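Local coordinates for phenazine biosynthesis protein, PhzF family (Bacillus anthracis, PDB 3EDN) that has the diaminopimelate epimerase-like fold of PhzF proteins and probably isomerises a small metabolite, though its substrate is not established, at residues Y9-T13 / H75-G79; N17-P21 / E225-T229. One frame throughout, in Å; residues are numbered along the deposited sequence. Where two conformers were deposited one is given.

Following the chain from the N terminus, strand 3-11 supplies residues 9-13 and the next strand, 20-25, starts within 17-21. Contact 1 closes a loop of 61 intervening residues by bringing helix 74-86 against the end of strand 3-11. Contact 2 closes a far longer one, of 203 residues, by bringing 225-229 to the start of strand 20-25. The four segments alternate along the chain, so the two loops cross. The contacts also touch directly, because strands 3-11 and 20-25 are antiparallel neighbours. Contact 1 thus packs strand on helix, while contact 2 ties that region to the turn leading into helix 230-244.

Contact 1. Residues Y9-T13 / H75-G79; sequences YDAFT and HGTVG. With SO4 (sulfate ion), chain C.
Phe12 and His75 meet through two different first torsions. Phe12 has CG anti to its carbonyl carbon (chi1 -56°), which carries the ring toward the start of helix 74-86. His75 has CG between its backbone N and carbonyl carbon (chi1 82°), which sets the imidazole near its own N-H. The two side chains cross at about a right angle, and Phe12 CE2 lies 3.5 Å from His75 CB. Farther round the Phe12 ring, CE1 lies 3.9 Å from Val78 CG2. Ala11 points at the helix, its CB 3.4 Å from His75 O. That oxygen also accepts the helical bond from Gly79 N. Gly79 has no side chain, and its CA approaches Ala11 CA to 4.9 Å. Tyr9 packs beside Gly79, while its hydroxyl is hydrogen-bonded to Arg87. A sulfate, probably from the crystallisation liquor, sits at the start of the helix. Its O1 accepts from His75 N at 2.9 Å and from His75 ND1 at 2.7 Å, the latter in the plane of the ring. Gly230 N and Thr231 N bind the same ion from the start of helix 230-244. The strand-helix packing is therefore largely apolar, beside an anion site at two helix starts. Such a site would favour a negative group, consistent with a substrate carboxylate between the lobes, as in diaminopimelate epimerase.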
loop_
_atom_site.group_PDB
_atom_site.type_symbol
_atom_site.label_atom_id
_atom_site.label_comp_id
_atom_site.label_asym_id
_atom_site.label_seq_id
_atom_site.Cartn_x
_atom_site.Cartn_y
_atom_site.Cartn_z
ATOM N N TYR A 9 -12.701 -8.082 17.027
ATOM C CA TYR A 9 -12.371 -8.337 18.437
ATOM C C TYR A 9 -12.699 -7.069 19.183
ATOM O O TYR A 9 -12.541 -5.975 18.631
ATOM C CB TYR A 9 -10.869 -8.653 18.616
ATOM C CG TYR A 9 -10.548 -10.106 18.394
ATOM C CD1 TYR A 9 -10.701 -10.681 17.137
ATOM C CD2 TYR A 9 -10.109 -10.918 19.441
ATOM C CE1 TYR A 9 -10.430 -12.019 16.927
ATOM C CE2 TYR A 9 -9.829 -12.262 19.244
ATOM C CZ TYR A 9 -9.985 -12.803 17.969
ATOM O OH TYR A 9 -9.729 -14.139 17.757
ATOM N N ASP A 10 -13.169 -7.207 20.422
ATOM C CA ASP A 10 -13.354 -6.023 21.273
ATOM C C ASP A 10 -12.149 -5.902 22.182
ATOM O O ASP A 10 -11.797 -6.861 22.867
ATOM C CB ASP A 10 -14.624 -6.119 22.123
ATOM C CG ASP A 10 -15.845 -5.535 21.428
ATOM O OD1 ASP A 10 -15.737 -5.056 20.279
ATOM O OD2 ASP A 10 -16.910 -5.564 22.077
ATOM N N ALA A 11 -11.495 -4.742 22.151
ATOM C CA ALA A 11 -10.336 -4.482 23.018
ATOM C C ALA A 11 -10.755 -3.987 24.406
ATOM O O ALA A 11 -11.810 -3.341 24.568
ATOM C CB ALA A 11 -9.418 -3.463 22.375
ATOM N N PHE A 12 -9.903 -4.270 25.396
ATOM C CA PHE A 12 -10.076 -3.817 26.789
ATOM C C PHE A 12 -11.320 -4.398 27.459
ATOM O O PHE A 12 -11.976 -3.744 28.287
ATOM C CB PHE A 12 -10.085 -2.285 26.889
ATOM C CG PHE A 12 -8.864 -1.620 26.315
ATOM C CD1 PHE A 12 -7.596 -1.933 26.792
ATOM C CD2 PHE A 12 -8.981 -0.633 25.345
ATOM C CE1 PHE A 12 -6.454 -1.303 26.269
ATOM C CE2 PHE A 12 -7.862 -0.019 24.828
ATOM C CZ PHE A 12 -6.607 -0.336 25.300
ATOM N N THR A 13 -11.654 -5.630 27.100
ATOM C CA THR A 13 -12.727 -6.349 27.766
ATOM C C THR A 13 -12.525 -7.850 27.608
ATOM O O THR A 13 -11.765 -8.301 26.739
ATOM C CB THR A 13 -14.114 -5.953 27.197
ATOM O OG1 THR A 13 -15.152 -6.434 28.051
ATOM C CG2 THR A 13 -14.311 -6.547 25.807
ATOM N N HIS A 75 -5.829 0.647 20.895
ATOM C CA HIS A 75 -6.806 -0.424 21.072
ATOM C C HIS A 75 -6.754 -1.440 19.923
ATOM O O HIS A 75 -6.980 -2.635 20.133
ATOM C CB HIS A 75 -8.232 0.091 21.358
ATOM C CG HIS A 75 -9.006 0.501 20.143
ATOM N ND1 HIS A 75 -8.891 1.751 19.577
ATOM C CD2 HIS A 75 -9.949 -0.158 19.423
ATOM C CE1 HIS A 75 -9.716 1.838 18.546
ATOM N NE2 HIS A 75 -10.360 0.690 18.427
ATOM N N GLY A 76 -6.424 -0.965 18.724
ATOM C CA GLY A 76 -6.282 -1.866 17.570
ATOM C C GLY A 76 -5.084 -2.777 17.754
ATOM O O GLY A 76 -5.120 -3.955 17.415
ATOM N N THR A 77 -4.018 -2.246 18.327
ATOM C CA THR A 77 -2.856 -3.065 18.637
ATOM C C THR A 77 -3.181 -4.112 19.699
ATOM O O THR A 77 -2.854 -5.290 19.551
ATOM C CB THR A 77 -1.674 -2.169 19.074
ATOM O OG1 THR A 77 -1.352 -1.276 17.991
ATOM C CG2 THR A 77 -0.452 -3.000 19.424
ATOM N N VAL A 78 -3.834 -3.695 20.773
ATOM C CA VAL A 78 -4.269 -4.651 21.782
ATOM C C VAL A 78 -5.146 -5.762 21.184
ATOM O O VAL A 78 -4.865 -6.942 21.382
ATOM C CB VAL A 78 -5.003 -3.951 22.943
ATOM C CG1 VAL A 78 -5.782 -4.968 23.817
ATOM C CG2 VAL A 78 -4.013 -3.137 23.781
ATOM N N GLY A 79 -6.196 -5.387 20.454
ATOM C CA GLY A 79 -7.071 -6.404 19.884
ATOM C C GLY A 79 -6.344 -7.312 18.905
ATOM O O GLY A 79 -6.533 -8.539 18.900
HETATM S S SO4 C . -7.381 3.931 21.955
HETATM O O1 SO4 C . -6.928 3.276 20.731
HETATM O O2 SO4 C . -8.156 3.075 22.840
HETATM O O3 SO4 C . -6.258 4.521 22.615
HETATM O O4 SO4 C . -8.222 5.055 21.523
#

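Contact 2. Residues N17-P21 / E225-T229; sequences NMGNP and EDPVT. With SO4 (sulfate ion), chain G.
Asn20 and Asp226 are joined by two separate waters, although their side chains make no direct hydrogen bond. Water 1 accepts from Asn20 ND2 and donates to Asp226 OD1. Water 2 donates to both Asn20 OD1 and Asp226 OD2, the latter at 2.7 Å. This pairing links the two lobes of the diaminopimelate epimerase-like fold, between the start of strand 20-25 and the turn before helix 230-244. Asn20 has CG anti to its backbone N (chi1 -169°), which extends its amide toward that turn. There ND2 also donates to Val228 O at 2.8 Å. This bond is bent, with an N-H...O angle of 141°, and the donor is tilted from the carbonyl plane. The amide and carboxylate planes stand 80° apart, and each water bridges one amide end to one carboxylate oxygen. The bonds to Val228 O and the waters engage both ends of the amide and should restrain its rotation. Van der Waals packing flanks this polar patch. Pro227 CB lies 3.9 Å from Gly19 O, and Val228 CG2 lies 4.0 Å from Gly19 CA. Pro227 CG makes apolar contact with Pro21 CD at 4.3 Å. On the preceding short strand, Glu225 N donates to O3 of a sulfate, probably from the crystallisation liquor, which Ile224 N also binds. Asp226 OD1 has a second donor besides water 1: Thr229 OG1, 2.6 Å away, bonds to its anti lone pair.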
loop_
_atom_site.group_PDB
_atom_site.type_symbol
_atom_site.label_atom_id
_atom_site.label_comp_id
_atom_site.label_asym_id
_atom_site.label_seq_id
_atom_site.Cartn_x
_atom_site.Cartn_y
_atom_site.Cartn_z
ATOM N N ASN A 17 -18.870 -7.677 22.863
ATOM C CA ASN A 17 -19.721 -6.492 22.787
ATOM C C ASN A 17 -19.488 -5.464 23.874
ATOM O O ASN A 17 -20.096 -4.494 23.881
ATOM C CB ASN A 17 -21.222 -6.822 22.708
ATOM C CG ASN A 17 -21.549 -7.891 21.670
ATOM O OD1 ASN A 17 -21.659 -7.613 20.533
ATOM N ND2 ASN A 17 -21.661 -9.061 22.098
HETATM N N MSE A 18 -18.589 -5.749 24.786
HETATM C CA MSE A 18 -18.470 -4.857 25.936
HETATM C C MSE A 18 -17.212 -3.994 25.906
HETATM O O MSE A 18 -16.902 -3.308 26.866
HETATM C CB MSE A 18 -18.599 -5.657 27.236
HETATM C CG MSE A 18 -19.819 -6.553 27.248
HETATM SE SE MSE A 18 -20.424 -7.073 29.017
HETATM C CE MSE A 18 -21.559 -5.551 29.453
ATOM N N GLY A 19 -16.514 -3.991 24.770
ATOM C CA GLY A 19 -15.294 -3.209 24.640
ATOM C C GLY A 19 -15.241 -2.279 23.435
ATOM O O GLY A 19 -16.278 -1.862 22.887
ATOM N N ASN A 20 -14.013 -1.952 23.038
ATOM C CA ASN A 20 -13.752 -1.036 21.942
ATOM C C ASN A 20 -13.460 -1.838 20.683
ATOM O O ASN A 20 -12.443 -2.504 20.599
ATOM C CB ASN A 20 -12.569 -0.151 22.316
ATOM C CG ASN A 20 -12.380 1.020 21.356
ATOM O OD1 ASN A 20 -12.989 1.064 20.276
ATOM N ND2 ASN A 20 -11.573 1.984 21.755
ATOM N N PRO A 21 -14.380 -1.801 19.713
ATOM C CA PRO A 21 -14.218 -2.657 18.518
ATOM C C PRO A 21 -12.943 -2.428 17.750
ATOM O O PRO A 21 -12.495 -1.280 17.536
ATOM C CB PRO A 21 -15.392 -2.233 17.629
ATOM C CG PRO A 21 -16.444 -1.809 18.630
ATOM C CD PRO A 21 -15.621 -1.012 19.638
ATOM N N GLU A 225 -19.122 9.899 21.803
ATOM C CA GLU A 225 -18.563 9.180 22.951
ATOM C C GLU A 225 -17.850 7.874 22.566
ATOM O O GLU A 225 -18.384 7.083 21.805
ATOM C CB GLU A 225 -19.674 8.903 23.968
ATOM C CG GLU A 225 -19.279 7.965 25.106
ATOM C CD GLU A 225 -20.254 7.972 26.270
ATOM O OE1 GLU A 225 -21.421 8.432 26.117
ATOM O OE2 GLU A 225 -19.846 7.511 27.351
ATOM N N ASP A 226 -16.658 7.659 23.125
ATOM C CA ASP A 226 -15.805 6.487 22.846
ATOM C C ASP A 226 -16.007 5.445 23.968
ATOM O O ASP A 226 -16.098 5.805 25.137
ATOM C CB ASP A 226 -14.346 6.971 22.840
ATOM C CG ASP A 226 -13.387 6.029 22.113
ATOM O OD1 ASP A 226 -12.440 5.565 22.772
ATOM O OD2 ASP A 226 -13.540 5.802 20.887
ATOM N N PRO A 227 -16.110 4.153 23.624
ATOM C CA PRO A 227 -16.414 3.121 24.635
ATOM C C PRO A 227 -15.344 2.846 25.733
ATOM O O PRO A 227 -15.670 2.757 26.928
ATOM C CB PRO A 227 -16.677 1.863 23.793
ATOM C CG PRO A 227 -16.003 2.132 22.493
ATOM C CD PRO A 227 -16.035 3.598 22.256
ATOM N N VAL A 228 -14.095 2.665 25.321
ATOM C CA VAL A 228 -12.996 2.386 26.246
ATOM C C VAL A 228 -11.719 2.889 25.596
ATOM O O VAL A 228 -11.307 2.388 24.549
ATOM C CB VAL A 228 -12.774 0.879 26.510
ATOM C CG1 VAL A 228 -11.948 0.713 27.792
ATOM C CG2 VAL A 228 -14.087 0.098 26.487
ATOM N N THR A 229 -11.107 3.900 26.194
ATOM C CA THR A 229 -10.101 4.713 25.523
ATOM C C THR A 229 -8.732 4.523 26.187
ATOM O O THR A 229 -8.513 4.964 27.319
ATOM C CB THR A 229 -10.500 6.201 25.572
ATOM O OG1 THR A 229 -11.877 6.330 25.162
ATOM C CG2 THR A 229 -9.596 7.032 24.660
HETATM S S SO4 G . -21.090 8.153 18.714
HETATM O O1 SO4 G . -20.681 9.352 17.994
HETATM O O2 SO4 G . -20.754 6.982 17.904
HETATM O O3 SO4 G . -20.370 8.082 19.983
HETATM O O4 SO4 G . -22.529 8.180 18.966
HETATM O O HOH W 1 -10.789 4.635 20.856
HETATM O O HOH W 2 -13.828 3.562 19.341
#